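Local coordinates for protein NAD(P)H dehydrogenase (quinone) (PDB 1XDI) that reduces quinones such as menadione with NADH or NADPH, using one FAD per subunit of a homotetramer, at residues V31-I39 against L105-R116. Residues are numbered along the deposited sequence; the frame is centred on the assembly and turned at random.
Sequences VTVIDCDGI and LLSMGVQVIAGR. With FAD (flavin-adenine dinucleotide), chain C.
V33 and V112 pair in two parallel strands, 31-35 and 111-114, whose axes approach to 4.7 Å and diverge by 19°. Five backbone hydrogen bonds hold the register: V31 O and V33 O accept from Q111 N and I113 N, Q111 O and I113 O from V33 N and D35 N, and D35 O from G115 N. The straightest is I113 N to V33 O, at 170°; the longest, D35 N to I113 O at 3.3 Å, is more bent.

On the face carrying V33 and V112, I39 folds back from the loop after the first strand. Its CB points toward the second segment. A chi1 of -49° sets CG2 anti to the backbone N, against L105 CD1 at 3.7 Å, and CG1 beside that N, 4.1 Å from V112 CG1; CD1 ends 3.6 Å from that same methyl and 3.9 Å from L105 CD1. V33 CG2 packs on V110 CG1 at 3.9 Å, in the turn between helix and strand. I39, lying on both L105 and V112, joins the end of helix 83-107 to strand 111-114 in one apolar layer, with helix 12-24 alongside.

At the C-terminal end, D35 OD1 accepts from the ribose hydroxyl O2B of FAD at 2.9 Å, and D37 N donates to that same oxygen. An acidic residue ending the second strand and binding the adenosine ribose is the hallmark of the Rossmann-type FAD site in flavoprotein disulfide reductases.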
# COMPACT_ATOMS: atom_id res chain seq x y z
N VAL A 31 8.86 28.27 -20.89
CA VAL A 31 8.16 27.37 -21.80
C VAL A 31 7.56 28.06 -23.04
O VAL A 31 6.74 28.95 -22.95
CB VAL A 31 7.01 26.61 -21.02
CG1 VAL A 31 6.58 25.36 -21.75
CG2 VAL A 31 7.46 26.30 -19.60
N THR A 32 7.96 27.60 -24.20
CA THR A 32 7.41 28.12 -25.45
C THR A 32 6.68 26.99 -26.16
O THR A 32 7.25 25.93 -26.30
CB THR A 32 8.53 28.51 -26.35
OG1 THR A 32 9.56 29.18 -25.57
CG2 THR A 32 8.01 29.32 -27.46
N VAL A 33 5.43 27.19 -26.57
CA VAL A 33 4.64 26.16 -27.31
C VAL A 33 4.47 26.73 -28.71
O VAL A 33 3.89 27.79 -28.85
CB VAL A 33 3.20 25.93 -26.74
CG1 VAL A 33 2.36 25.05 -27.71
CG2 VAL A 33 3.25 25.24 -25.41
N ILE A 34 4.99 26.07 -29.74
CA ILE A 34 4.87 26.49 -31.15
C ILE A 34 3.89 25.47 -31.74
O ILE A 34 4.23 24.30 -31.92
CB ILE A 34 6.19 26.33 -31.90
CG1 ILE A 34 7.29 27.13 -31.17
CG2 ILE A 34 5.97 26.60 -33.36
CD1 ILE A 34 8.70 26.93 -31.70
N ASP A 35 2.67 25.93 -32.00
CA ASP A 35 1.60 25.10 -32.54
C ASP A 35 1.00 25.83 -33.74
O ASP A 35 0.83 27.06 -33.71
CB ASP A 35 0.54 24.88 -31.45
CG ASP A 35 -0.77 24.40 -32.01
OD1 ASP A 35 -0.85 23.28 -32.58
OD2 ASP A 35 -1.73 25.19 -31.88
N CYS A 36 0.67 25.10 -34.79
CA CYS A 36 0.15 25.79 -35.96
C CYS A 36 -1.35 25.86 -36.01
O CYS A 36 -1.90 26.87 -36.42
CB CYS A 36 0.71 25.19 -37.26
SG CYS A 36 0.41 23.43 -37.51
N ASP A 37 -2.06 24.86 -35.53
CA ASP A 37 -3.51 24.98 -35.66
C ASP A 37 -4.28 25.55 -34.49
O ASP A 37 -5.45 25.86 -34.63
CB ASP A 37 -4.13 23.64 -36.09
CG ASP A 37 -3.62 23.18 -37.47
OD1 ASP A 37 -3.35 24.09 -38.30
OD2 ASP A 37 -3.52 21.93 -37.69
N GLY A 38 -3.66 25.69 -33.34
CA GLY A 38 -4.40 26.23 -32.23
C GLY A 38 -4.48 25.23 -31.11
O GLY A 38 -4.85 24.05 -31.33
N ILE A 39 -4.11 25.73 -29.92
CA ILE A 39 -4.07 25.02 -28.65
C ILE A 39 -5.24 24.09 -28.40
O ILE A 39 -6.40 24.53 -28.35
CB ILE A 39 -3.96 25.99 -27.49
CG1 ILE A 39 -2.84 27.00 -27.79
CG2 ILE A 39 -3.62 25.23 -26.22
CD1 ILE A 39 -1.49 26.42 -28.04
N LEU A 105 -2.72 28.41 -20.45
CA LEU A 105 -1.30 28.42 -20.80
C LEU A 105 -0.78 29.83 -20.69
O LEU A 105 0.23 30.08 -20.04
CB LEU A 105 -1.07 27.97 -22.25
CG LEU A 105 -1.37 26.54 -22.73
CD1 LEU A 105 -0.81 26.36 -24.15
CD2 LEU A 105 -0.76 25.52 -21.77
N LEU A 106 -1.50 30.75 -21.34
CA LEU A 106 -1.16 32.17 -21.41
C LEU A 106 -1.04 32.90 -20.08
O LEU A 106 -0.15 33.72 -19.90
CB LEU A 106 -2.17 32.87 -22.31
CG LEU A 106 -1.68 33.42 -23.67
CD1 LEU A 106 -0.67 32.56 -24.41
CD2 LEU A 106 -2.88 33.58 -24.49
N SER A 107 -1.93 32.60 -19.14
CA SER A 107 -1.89 33.27 -17.84
C SER A 107 -0.91 32.56 -16.96
O SER A 107 -0.54 33.07 -15.89
CB SER A 107 -3.25 33.21 -17.17
OG SER A 107 -3.48 31.89 -16.74
N MET A 108 -0.50 31.36 -17.37
CA MET A 108 0.46 30.61 -16.58
C MET A 108 1.86 31.04 -17.05
O MET A 108 2.90 30.55 -16.58
CB MET A 108 0.24 29.10 -16.74
CG MET A 108 0.57 28.31 -15.48
SD MET A 108 -0.83 28.20 -14.28
CE MET A 108 -1.11 29.99 -13.71
N GLY A 109 1.85 31.97 -18.00
CA GLY A 109 3.09 32.52 -18.50
C GLY A 109 3.74 31.72 -19.60
O GLY A 109 4.93 31.85 -19.86
N VAL A 110 2.97 30.87 -20.24
CA VAL A 110 3.54 30.09 -21.33
C VAL A 110 3.48 30.97 -22.56
O VAL A 110 2.47 31.63 -22.80
CB VAL A 110 2.73 28.78 -21.51
CG1 VAL A 110 3.14 28.06 -22.76
CG2 VAL A 110 2.96 27.88 -20.30
N GLN A 111 4.57 31.03 -23.32
CA GLN A 111 4.67 31.80 -24.60
C GLN A 111 4.17 30.96 -25.77
O GLN A 111 4.88 30.09 -26.26
CB GLN A 111 6.13 32.20 -24.91
CG GLN A 111 6.80 32.96 -23.74
CD GLN A 111 5.87 34.01 -23.17
OE1 GLN A 111 5.55 35.01 -23.84
NE2 GLN A 111 5.39 33.77 -21.95
N VAL A 112 2.93 31.21 -26.21
CA VAL A 112 2.35 30.47 -27.32
C VAL A 112 2.72 31.17 -28.62
O VAL A 112 2.53 32.39 -28.70
CB VAL A 112 0.87 30.45 -27.24
CG1 VAL A 112 0.33 29.54 -28.27
CG2 VAL A 112 0.45 29.98 -25.91
N ILE A 113 3.26 30.44 -29.59
CA ILE A 113 3.61 30.99 -30.91
C ILE A 113 2.91 30.22 -32.02
O ILE A 113 3.30 29.11 -32.36
CB ILE A 113 5.12 30.88 -31.24
CG1 ILE A 113 5.94 31.86 -30.41
CG2 ILE A 113 5.34 31.12 -32.74
CD1 ILE A 113 7.37 31.90 -30.83
N ALA A 114 1.91 30.83 -32.63
CA ALA A 114 1.17 30.19 -33.72
C ALA A 114 2.06 30.06 -34.96
O ALA A 114 2.43 31.07 -35.57
CB ALA A 114 -0.10 31.02 -34.05
N GLY A 115 2.38 28.82 -35.33
CA GLY A 115 3.25 28.58 -36.46
C GLY A 115 3.69 27.14 -36.52
O GLY A 115 3.28 26.32 -35.73
N ARG A 116 4.53 26.83 -37.48
CA ARG A 116 5.00 25.47 -37.67
C ARG A 116 6.47 25.56 -37.24
O ARG A 116 7.21 26.48 -37.66
CB ARG A 116 4.86 25.10 -39.14
CG ARG A 116 4.98 23.62 -39.45
CD ARG A 116 5.44 23.35 -40.87
NE ARG A 116 6.92 23.36 -40.94
CZ ARG A 116 7.69 24.18 -41.69
NH1 ARG A 116 7.15 25.11 -42.50
NH2 ARG A 116 9.02 24.07 -41.64
PA FAD C . -2.72 16.36 -31.80
O1A FAD C . -3.05 15.67 -33.12
O2A FAD C . -3.88 16.56 -30.83
O5B FAD C . -2.13 17.71 -32.21
C5B FAD C . -0.76 18.02 -32.46
C4B FAD C . -0.92 19.44 -32.95
O4B FAD C . 0.31 20.05 -33.24
C3B FAD C . -1.82 19.70 -34.28
O3B FAD C . -3.18 20.04 -34.00
C2B FAD C . -1.12 20.72 -35.04
O2B FAD C . -1.65 22.05 -35.06
C1B FAD C . 0.27 20.80 -34.45
N9A FAD C . 1.36 20.53 -35.29
C8A FAD C . 1.63 19.56 -36.24
N7A FAD C . 2.80 19.70 -36.82
C5A FAD C . 3.33 20.81 -36.24
C6A FAD C . 4.53 21.52 -36.39
N6A FAD C . 5.46 21.16 -37.25
N1A FAD C . 4.73 22.64 -35.61
C2A FAD C . 3.82 23.06 -34.72
N3A FAD C . 2.60 22.42 -34.50
C4A FAD C . 2.49 21.27 -35.36
N1 FAD C . -8.52 9.92 -27.94
C2 FAD C . -9.09 9.76 -26.71
O2 FAD C . -8.40 9.67 -25.68
N3 FAD C . -10.46 9.68 -26.63
C4 FAD C . -11.34 9.76 -27.67
O4 FAD C . -12.55 9.68 -27.46
C4X FAD C . -10.77 9.92 -28.87
N5 FAD C . -11.67 10.01 -29.97
C5X FAD C . -11.07 10.19 -31.24
C6 FAD C . -11.88 10.32 -32.39
C7 FAD C . -11.34 10.49 -33.69
C7M FAD C . -12.28 10.64 -34.92
C8 FAD C . -9.92 10.52 -33.83
C8M FAD C . -9.23 10.67 -35.17
C9 FAD C . -9.11 10.41 -32.73
C9A FAD C . -9.62 10.27 -31.45
N10 FAD C . -8.80 10.17 -30.23
C10 FAD C . -9.36 10.01 -28.99
C1' FAD C . -7.40 10.28 -30.41
C2' FAD C . -6.78 11.54 -29.87
O2' FAD C . -7.47 12.70 -30.46
C3' FAD C . -5.31 11.64 -30.17
O3' FAD C . -4.65 10.64 -29.45
C4' FAD C . -4.65 12.92 -29.71
O4' FAD C . -5.35 13.94 -30.53
C5' FAD C . -3.25 13.13 -30.06
O5' FAD C . -2.80 14.33 -29.44
P FAD C . -1.41 14.98 -29.72
O1P FAD C . -1.35 16.07 -28.81
O2P FAD C . -0.28 14.03 -29.72
O3P FAD C . -1.62 15.45 -31.17